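PDB 3BD1: Cro protein from Xylella fastidiosa, which probably binds DNA through a helix-turn-helix motif and acts as a prophage-encoded transcription factor of the Cro family. Local coordinates for residues L11-V14 with S15-A18; I28-W31 with R32-R36; I43-E46 with R47-G51. All blocks are in the same frame, centred on the assembly; numbering follows the deposited sequence.

Contact 1 (L11-V14 with S15-A18); sequences LGSV and SALA
Ser-13 caps the helix that holds Ala-16. Its OG accepts the backbone N-H of Ala-16, with 3.0 Å between Ser-13 OG and Ala-16 N and an angle of 160° at the hydrogen. The hydroxyl stands between its own backbone N and carbonyl carbon (chi1 68°), which turns OG back over the first turn. There it also touches the methyl of Ala-16, with Ser-13 OG 3.5 Å from Ala-16 CB. The carbonyl of Ser-13 starts the regular bonding by accepting Leu-17 N, and Val-14 O follows by accepting Ala-18 N.

Beside the cap, Leu-11 and Leu-17 meet at about a right angle. Leu-11 CG and CD2 both rest on Leu-17 CD1, with Leu-11 CG 3.9 Å from that methyl. Leu-11 CB also lies 4.1 Å from Ala-16 CB. Gly-12 joins the two parts: its positive phi ends helix 3-11 and leads straight to the N-cap.

Further out, Val-14 and Leu-17 pack on Ile-28 of helix 25-34 and on Ile-8 of helix 3-11. Helices 14-21 and 25-34 probably form the helix-turn-helix. Leu-11 also packs on Leu-11 of the second subunit. The cap gives the early N-H of Ala-16 a partner that no preceding helical turn supplies, while the side-chain contact of Leu-11 with Ala-16 and Leu-17 is apolar and packs the end of helix 3-11 on the first turn of helix 14-21.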
ATOM      1  N   LEU A  11       5.605  -5.587  -1.965  1.00 12.00           N
ATOM      2  CA  LEU A  11       6.544  -4.735  -2.700  1.00 12.26           C
ATOM      3  C   LEU A  11       6.835  -3.413  -1.985  1.00 11.93           C
ATOM      4  O   LEU A  11       7.926  -2.850  -2.123  1.00 13.51           O
ATOM      5  CB  LEU A  11       6.036  -4.492  -4.117  1.00 13.41           C
ATOM      6  CG  LEU A  11       6.340  -5.577  -5.164  1.00 12.19           C
ATOM      7  CD1 LEU A  11       7.835  -5.546  -5.538  1.00 14.89           C
ATOM      8  CD2 LEU A  11       5.898  -6.958  -4.718  1.00 13.80           C
ATOM      9  N   GLY A  12       5.841  -2.930  -1.241  1.00 12.82           N
ATOM     10  CA  GLY A  12       5.971  -1.783  -0.397  1.00 12.20           C
ATOM     11  C   GLY A  12       5.169  -0.570  -0.779  1.00 12.70           C
ATOM     12  O   GLY A  12       4.853   0.287   0.049  1.00 15.03           O
ATOM     13  N   SER A  13       4.835  -0.498  -2.053  1.00 12.97           N
ATOM     14  CA  SER A  13       4.023   0.590  -2.560  1.00 12.23           C
ATOM     15  C   SER A  13       3.390   0.207  -3.885  1.00 12.01           C
ATOM     16  O   SER A  13       3.826  -0.716  -4.568  1.00 13.96           O
ATOM     17  CB  SER A  13       4.873   1.840  -2.781  1.00 14.42           C
ATOM     18  OG  SER A  13       5.797   1.664  -3.837  1.00 15.02           O
ATOM     19  N   VAL A  14       2.354   0.949  -4.260  1.00 14.32           N
ATOM     20  CA  VAL A  14       1.742   0.769  -5.571  1.00 14.86           C
ATOM     21  C   VAL A  14       2.800   1.029  -6.649  1.00 14.15           C
ATOM     22  O   VAL A  14       2.844   0.315  -7.643  1.00 15.77           O
ATOM     23  CB  VAL A  14       0.487   1.667  -5.717  1.00 16.40           C
ATOM     24  CG1 VAL A  14      -0.017   1.642  -7.171  1.00 21.70           C
ATOM     25  CG2 VAL A  14      -0.581   1.250  -4.713  1.00 19.50           C
ATOM     26  N   SER A  15       3.631   2.050  -6.470  1.00 14.87           N
ATOM     27  CA  SER A  15       4.678   2.331  -7.450  0.50 15.18           C
ATOM     28  C   SER A  15       5.611   1.139  -7.680  1.00 13.23           C
ATOM     29  O   SER A  15       5.943   0.810  -8.826  1.00 15.19           O
ATOM     30  CB  SER A  15       5.545   3.488  -6.977  0.50 16.40           C
ATOM     31  OG  SER A  15       6.514   3.799  -7.965  0.50 20.97           O
ATOM     32  N   ALA A  16       6.056   0.529  -6.584  1.00 13.06           N
ATOM     33  CA  ALA A  16       6.988  -0.590  -6.665  1.00 13.62           C
ATOM     34  C   ALA A  16       6.322  -1.800  -7.322  1.00 12.30           C
ATOM     35  O   ALA A  16       6.928  -2.481  -8.149  1.00 13.41           O
ATOM     36  CB  ALA A  16       7.569  -0.920  -5.306  1.00 12.96           C
ATOM     37  N   LEU A  17       5.062  -2.056  -6.957  1.00 12.33           N
ATOM     38  CA  LEU A  17       4.368  -3.187  -7.580  1.00 12.23           C
ATOM     39  C   LEU A  17       4.171  -2.928  -9.077  1.00 13.02           C
ATOM     40  O   LEU A  17       4.402  -3.807  -9.906  1.00 13.00           O
ATOM     41  CB  LEU A  17       3.036  -3.460  -6.885  1.00 12.26           C
ATOM     42  CG  LEU A  17       2.302  -4.687  -7.407  1.00 13.58           C
ATOM     43  CD1 LEU A  17       3.080  -6.008  -7.295  1.00 14.82           C
ATOM     44  CD2 LEU A  17       0.922  -4.806  -6.759  1.00 13.94           C
ATOM     45  N   ALA A  18       3.742  -1.714  -9.404  1.00 13.82           N
ATOM     46  CA  ALA A  18       3.539  -1.338 -10.802  1.00 14.12           C
ATOM     47  C   ALA A  18       4.839  -1.538 -11.588  1.00 14.89           C
ATOM     48  O   ALA A  18       4.827  -2.106 -12.680  1.00 15.25           O
ATOM     49  CB  ALA A  18       3.024   0.083 -10.876  1.00 16.40           C
TER

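Contact 2 (I28-W31 with R32-R36); sequences ISNW and RARGR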
ATOM      1  N   ILE A  28      -2.878  -0.711 -11.432  1.00 21.55           N
ATOM      2  CA  ILE A  28      -3.009  -1.341 -10.115  1.00 21.86           C
ATOM      3  C   ILE A  28      -4.222  -0.774  -9.360  1.00 23.08           C
ATOM      4  O   ILE A  28      -5.003  -1.521  -8.779  1.00 23.76           O
ATOM      5  CB  ILE A  28      -1.749  -1.142  -9.208  1.00 23.64           C
ATOM      6  CG1 ILE A  28      -0.430  -1.558  -9.869  1.00 28.93           C
ATOM      7  CG2 ILE A  28      -1.959  -1.787  -7.833  1.00 23.34           C
ATOM      8  CD1 ILE A  28      -0.251  -2.988 -10.181  1.00 26.68           C
ATOM      9  N   SER A  29      -4.387   0.548  -9.374  1.00 25.28           N
ATOM     10  CA  SER A  29      -5.494   1.196  -8.679  1.00 29.19           C
ATOM     11  C   SER A  29      -6.830   0.713  -9.225  1.00 27.88           C
ATOM     12  O   SER A  29      -7.760   0.462  -8.459  1.00 31.94           O
ATOM     13  CB  SER A  29      -5.391   2.711  -8.804  1.00 31.99           C
ATOM     14  OG  SER A  29      -4.226   3.109  -8.108  1.00 38.81           O
ATOM     15  N   ASN A  30      -6.908   0.582 -10.550  1.00 28.16           N
ATOM     16  CA  ASN A  30      -8.100   0.026 -11.183  1.00 30.20           C
ATOM     17  C   ASN A  30      -8.404  -1.415 -10.777  1.00 27.61           C
ATOM     18  O   ASN A  30      -9.576  -1.729 -10.531  1.00 31.30           O
ATOM     19  CB  ASN A  30      -8.036   0.105 -12.707  1.00 31.70           C
ATOM     20  CG  ASN A  30      -9.319  -0.373 -13.366  1.00 44.42           C
ATOM     21  OD1 ASN A  30      -9.279  -1.091 -14.368  1.00 61.99           O
ATOM     22  ND2 ASN A  30     -10.463   0.018 -12.810  1.00 52.63           N
ATOM     23  N   TRP A  31      -7.360  -2.249 -10.728  1.00 24.77           N
ATOM     24  CA  TRP A  31      -7.559  -3.650 -10.347  1.00 24.53           C
ATOM     25  C   TRP A  31      -8.118  -3.692  -8.930  1.00 24.94           C
ATOM     26  O   TRP A  31      -9.034  -4.450  -8.593  1.00 29.50           O
ATOM     27  CB  TRP A  31      -6.254  -4.457 -10.399  1.00 21.64           C
ATOM     28  CG  TRP A  31      -5.581  -4.466 -11.726  1.00 23.48           C
ATOM     29  CD1 TRP A  31      -6.085  -4.078 -12.933  1.00 25.31           C
ATOM     30  CD2 TRP A  31      -4.230  -4.858 -11.962  1.00 20.29           C
ATOM     31  NE1 TRP A  31      -5.128  -4.225 -13.908  1.00 24.41           N
ATOM     32  CE2 TRP A  31      -3.975  -4.706 -13.337  1.00 19.38           C
ATOM     33  CE3 TRP A  31      -3.221  -5.356 -11.136  1.00 19.84           C
ATOM     34  CZ2 TRP A  31      -2.747  -5.017 -13.906  1.00 21.56           C
ATOM     35  CZ3 TRP A  31      -2.003  -5.651 -11.707  1.00 20.90           C
ATOM     36  CH2 TRP A  31      -1.773  -5.492 -13.073  1.00 22.68           C
ATOM     37  N   ARG A  32      -7.543  -2.842  -8.089  1.00 26.50           N
ATOM     38  CA  ARG A  32      -7.957  -2.821  -6.694  1.00 29.21           C
ATOM     39  C   ARG A  32      -9.403  -2.349  -6.585  1.00 32.73           C
ATOM     40  O   ARG A  32     -10.179  -2.965  -5.850  1.00 34.33           O
ATOM     41  CB  ARG A  32      -7.023  -1.966  -5.839  1.00 32.58           C
ATOM     42  CG  ARG A  32      -7.303  -2.197  -4.359  1.00 35.51           C
ATOM     43  CD  ARG A  32      -6.610  -1.195  -3.479  1.00 35.91           C
ATOM     44  NE  ARG A  32      -6.895  -1.517  -2.083  1.00 38.64           N
ATOM     45  CZ  ARG A  32      -8.014  -1.288  -1.402  1.00 43.83           C
ATOM     46  NH1 ARG A  32      -9.084  -0.706  -1.933  1.00 46.25           N
ATOM     47  NH2 ARG A  32      -8.043  -1.666  -0.134  1.00 36.49           N
ATOM     48  N   ALA A  33      -9.756  -1.295  -7.321  1.00 32.62           N
ATOM     49  CA  ALA A  33     -11.103  -0.728  -7.275  1.00 37.55           C
ATOM     50  C   ALA A  33     -12.155  -1.761  -7.657  1.00 38.77           C
ATOM     51  O   ALA A  33     -13.224  -1.846  -7.032  1.00 40.13           O
ATOM     52  CB  ALA A  33     -11.230   0.489  -8.188  1.00 37.14           C
ATOM     53  N   ARG A  34     -11.838  -2.544  -8.685  1.00 39.57           N
ATOM     54  CA  ARG A  34     -12.787  -3.519  -9.203  1.00 41.12           C
ATOM     55  C   ARG A  34     -12.629  -4.883  -8.541  1.00 39.43           C
ATOM     56  O   ARG A  34     -13.421  -5.792  -8.796  1.00 43.96           O
ATOM     57  CB  ARG A  34     -12.720  -3.574 -10.726  1.00 43.39           C
ATOM     58  CG  ARG A  34     -11.596  -4.428 -11.238  1.00 43.23           C
ATOM     59  CD  ARG A  34     -11.189  -4.086 -12.659  1.00 47.01           C
ATOM     60  NE  ARG A  34     -10.239  -5.110 -13.087  1.00 38.97           N
ATOM     61  CZ  ARG A  34      -9.523  -5.096 -14.200  1.00 39.60           C
ATOM     62  NH1 ARG A  34      -9.603  -4.085 -15.058  1.00 46.80           N
ATOM     63  NH2 ARG A  34      -8.715  -6.121 -14.422  1.00 35.38           N
ATOM     64  N   GLY A  35     -11.622  -5.006  -7.681  1.00 38.30           N
ATOM     65  CA  GLY A  35     -11.385  -6.229  -6.910  1.00 36.44           C
ATOM     66  C   GLY A  35     -10.920  -7.382  -7.777  1.00 35.59           C
ATOM     67  O   GLY A  35     -11.193  -8.544  -7.493  1.00 36.91           O
ATOM     68  N   ARG A  36     -10.212  -7.087  -8.862  1.00 30.11           N
ATOM     69  CA  ARG A  36      -9.873  -8.157  -9.794  1.00 31.52           C
ATOM     70  C   ARG A  36      -8.649  -7.797 -10.624  1.00 25.14           C
ATOM     71  O   ARG A  36      -8.684  -6.845 -11.407  1.00 27.16           O
ATOM     72  CB  ARG A  36     -11.032  -8.383 -10.772  1.00 30.71           C
ATOM     73  CG  ARG A  36     -10.861  -9.531 -11.762  1.00 35.11           C
ATOM     74  CD  ARG A  36     -12.021  -9.642 -12.740  1.00 42.66           C
ATOM     75  NE  ARG A  36     -11.953  -8.698 -13.857  1.00 49.31           N
ATOM     76  CZ  ARG A  36     -12.742  -7.638 -14.032  1.00 58.03           C
ATOM     77  NH1 ARG A  36     -13.704  -7.337 -13.169  1.00 60.10           N
ATOM     78  NH2 ARG A  36     -12.570  -6.858 -15.093  1.00 53.07           N
TER
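Trp-31 meets Arg-34 and Arg-36 where helix 25-34 comes to its end. The tight side is built round the Trp-31 ring and backbone. Trp-31 CD1 lies 3.6 Å above one face of the Arg-34 guanidinium, offset toward its rim. The ring and guanidinium planes are 41° apart, and the two side chains run side by side in the same direction. Arg-34 turns its CG between its own backbone N and carbonyl carbon (chi1 82°), then extends to NE along the last turn. This brings Arg-34 CG to 3.4 Å from Asn-30 O.

The guanidinium is steadied by Arg-36. Arg-34 NE donates to Arg-36 O at 2.9 Å, in the plane of that carbonyl, and Arg-34 NH2 adds a weak bond to the same oxygen. Gly-35, at positive phi, is the C-prime residue of a Schellman motif, in which Arg-36 N bonds to Trp-31 O at 2.9 Å and Gly-35 N to Arg-32 O. Helix 25-34 is probably the second helix of the helix-turn-helix, so the Schellman motif ends what would be the recognition helix. The Trp-31 side chain itself is buried, against Ile-4, Leu-21, Val-37 and Pro-38.

The solvent side is looser. Asn-30 OD1 lies 3.1 Å from Arg-34 NH1, the amide and guanidinium planes 84° apart. Arg-36 NH2 lies 3.5 Å above the guanidinium plane of Arg-34, on the face opposite Trp-31 CD1. Arg-32 extends away from the turn and makes a salt bridge through NE with Asp-5 OD1.

Contact 3 (I43-E46 with R47-G51); sequences IDIE and RVTNG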
ATOM      1  N   ILE A  43       0.246 -14.980 -12.466  1.00 15.45           N
ATOM      2  CA  ILE A  43       1.556 -15.621 -12.273  1.00 15.30           C
ATOM      3  C   ILE A  43       2.625 -14.567 -12.019  1.00 14.73           C
ATOM      4  O   ILE A  43       3.490 -14.758 -11.171  1.00 14.87           O
ATOM      5  CB  ILE A  43       1.964 -16.558 -13.421  1.00 16.86           C
ATOM      6  CG1 ILE A  43       1.114 -17.826 -13.421  1.00 19.91           C
ATOM      7  CG2 ILE A  43       3.435 -16.990 -13.313  1.00 22.29           C
ATOM      8  CD1 ILE A  43       1.403 -18.797 -14.562  1.00 24.88           C
ATOM      9  N   ASP A  44       2.565 -13.467 -12.754  1.00 15.03           N
ATOM     10  CA  ASP A  44       3.569 -12.413 -12.591  1.00 13.55           C
ATOM     11  C   ASP A  44       3.523 -11.875 -11.164  1.00 13.15           C
ATOM     12  O   ASP A  44       4.564 -11.646 -10.562  1.00 14.05           O
ATOM     13  CB  ASP A  44       3.317 -11.291 -13.587  1.00 16.05           C
ATOM     14  CG  ASP A  44       3.516 -11.714 -15.029  1.00 21.64           C
ATOM     15  OD1 ASP A  44       4.359 -12.606 -15.263  1.00 23.56           O
ATOM     16  OD2 ASP A  44       2.819 -11.138 -15.888  1.00 25.02           O
ATOM     17  N   ILE A  45       2.317 -11.664 -10.644  1.00 13.73           N
ATOM     18  CA  ILE A  45       2.185 -11.145  -9.284  1.00 12.37           C
ATOM     19  C   ILE A  45       2.718 -12.159  -8.271  1.00 11.08           C
ATOM     20  O   ILE A  45       3.421 -11.797  -7.309  1.00 11.71           O
ATOM     21  CB  ILE A  45       0.724 -10.716  -8.961  1.00 13.31           C
ATOM     22  CG1 ILE A  45       0.288  -9.542  -9.855  1.00 15.80           C
ATOM     23  CG2 ILE A  45       0.577 -10.453  -7.460  1.00 14.87           C
ATOM     24  CD1 ILE A  45      -1.224  -9.275  -9.868  1.00 20.25           C
ATOM     25  N   GLU A  46       2.345 -13.422  -8.471  1.00 11.61           N
ATOM     26  CA  GLU A  46       2.853 -14.475  -7.594  1.00 11.91           C
ATOM     27  C   GLU A  46       4.399 -14.469  -7.596  1.00 12.32           C
ATOM     28  O   GLU A  46       5.034 -14.621  -6.546  1.00 13.16           O
ATOM     29  CB  GLU A  46       2.340 -15.844  -8.011  1.00 12.81           C
ATOM     30  CG  GLU A  46       2.845 -16.971  -7.156  1.00 14.95           C
ATOM     31  CD  GLU A  46       2.253 -18.315  -7.492  1.00 19.85           C
ATOM     32  OE1 GLU A  46       1.045 -18.434  -7.752  1.00 16.78           O
ATOM     33  OE2 GLU A  46       3.019 -19.289  -7.464  1.00 31.23           O
ATOM     34  N   ARG A  47       4.986 -14.286  -8.779  1.00 12.23           N
ATOM     35  CA  ARG A  47       6.444 -14.274  -8.865  1.00 12.24           C
ATOM     36  C   ARG A  47       7.090 -13.055  -8.194  1.00 11.42           C
ATOM     37  O   ARG A  47       8.054 -13.195  -7.431  1.00 12.47           O
ATOM     38  CB  ARG A  47       6.866 -14.356 -10.327  1.00 14.72           C
ATOM     39  CG  ARG A  47       6.609 -15.713 -10.956  1.00 18.00           C
ATOM     40  CD  ARG A  47       6.996 -15.739 -12.426  1.00 25.72           C
ATOM     41  NE  ARG A  47       6.846 -17.088 -12.969  1.00 28.98           N
ATOM     42  CZ  ARG A  47       6.850 -17.369 -14.268  1.00 39.75           C
ATOM     43  NH1 ARG A  47       6.979 -16.406 -15.167  1.00 45.33           N
ATOM     44  NH2 ARG A  47       6.704 -18.628 -14.661  1.00 41.70           N
ATOM     45  N   VAL A  48       6.606 -11.856  -8.512  1.00 11.69           N
ATOM     46  CA  VAL A  48       7.239 -10.656  -7.973  1.00 11.25           C
ATOM     47  C   VAL A  48       7.054 -10.499  -6.477  1.00 10.95           C
ATOM     48  O   VAL A  48       7.860  -9.831  -5.822  1.00 12.24           O
ATOM     49  CB  VAL A  48       6.824  -9.375  -8.709  1.00 12.26           C
ATOM     50  CG1 VAL A  48       7.173  -9.467 -10.208  1.00 13.15           C
ATOM     51  CG2 VAL A  48       5.357  -8.953  -8.491  1.00 13.35           C
ATOM     52  N   THR A  49       5.962 -11.077  -5.964  1.00 11.06           N
ATOM     53  CA  THR A  49       5.741 -11.074  -4.516  1.00 10.77           C
ATOM     54  C   THR A  49       6.419 -12.226  -3.788  1.00 11.71           C
ATOM     55  O   THR A  49       6.230 -12.430  -2.583  1.00 12.08           O
ATOM     56  CB  THR A  49       4.231 -11.119  -4.197  1.00 12.41           C
ATOM     57  OG1 THR A  49       3.687 -12.390  -4.564  1.00 12.52           O
ATOM     58  CG2 THR A  49       3.442  -9.914  -4.745  1.00 12.66           C
ATOM     59  N   ASN A  50       7.218 -13.001  -4.537  1.00 11.50           N
ATOM     60  CA  ASN A  50       7.900 -14.163  -3.958  1.00 12.56           C
ATOM     61  C   ASN A  50       6.933 -15.142  -3.298  1.00 12.08           C
ATOM     62  O   ASN A  50       7.260 -15.785  -2.295  1.00 14.33           O
ATOM     63  CB  ASN A  50       8.957 -13.765  -2.958  1.00 12.76           C
ATOM     64  CG  ASN A  50      10.002 -14.850  -2.673  1.00 14.91           C
ATOM     65  OD1 ASN A  50      10.495 -15.000  -1.526  1.00 18.97           O
ATOM     66  ND2 ASN A  50      10.328 -15.585  -3.710  1.00 12.26           N
ATOM     67  N   GLY A  51       5.740 -15.230  -3.881  1.00 12.20           N
ATOM     68  CA  GLY A  51       4.735 -16.149  -3.377  1.00 15.19           C
ATOM     69  C   GLY A  51       3.960 -15.674  -2.152  1.00 13.73           C
ATOM     70  O   GLY A  51       3.203 -16.470  -1.548  1.00 16.50           O
TER
HETATM   71  O   HOH W   1       6.757 -13.104 -14.530  0.50 39.46           O
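Ile-43 lies alongside Arg-47, one turn further along helix 42-48. The methyl Ile-43 CG2 sits over one face of the Arg-47 guanidinium, offset toward its rim, and approaches Arg-47 NE to 3.4 Å. Arg-47 has CG beside its own backbone N (chi1 -71°) and stays extended to NE. The chain therefore runs back past Ile-43, and Arg-47 CG passes 3.3 Å from Ile-43 O. That oxygen also accepts Arg-47 N.

Asp-44 follows. Its carbonyl accepts Val-48 N, and both Val-48 methyls rest near that oxygen. Asp-44 OD1 accepts a water at 2.6 Å, and the same water accepts a weak bond from Arg-47 NH1 in the guanidinium plane. The opposite charges are not in direct contact and are linked at most weakly, through this water. The stronger polar partner of Asp-44 is Arg-41, joined by a salt bridge through OD2.

Ile-45 O takes two donors from one residue. Thr-49 N and Thr-49 OG1 reach it from opposite faces of its carbonyl plane, the hydroxyl at 2.8 Å from Ile-45 O. With the hydroxyl there, Thr-49 CG2 lies 4.0 Å from Ile-45 CG2. Thr-49 is the first residue to leave the helix, and the end is a Schellman motif with Asn-50, at positive phi, as C-prime residue. The Ile-45 side chain is buried among the helices, touching Ala-7, Leu-21 and Leu-58.

Glu-46 O is the acceptor of the long Schellman bond, 2.8 Å from Gly-51 N, and Asn-50 N to Arg-47 O completes the motif. The Glu-46 side chain is extended, and its OE1 accepts from Cys-55 N. Arg-47 and Val-48 pack on Ala-19 of the second subunit.

The three contacts follow one another along the chain; none encloses or crosses another. Contact 1 closes the turn from helix 3-11 into helix 14-21. Contact 2 closes the C-terminal end of helix 25-34, and contact 3 that of helix 42-48. Packing joins them. Val-14, Leu-17 and Ala-18 of contact 1 meet Ile-28 of contact 2, across the probable helix-turn-helix. Leu-11 and Leu-17 reach Val-48 and Thr-49 of contact 3. Contacts 2 and 3 lie on opposite sides of the chain's centre, about 17 Å apart between centres, yet Trp-31 still touches Ile-45. Contacts 1 and 3 both face the second subunit.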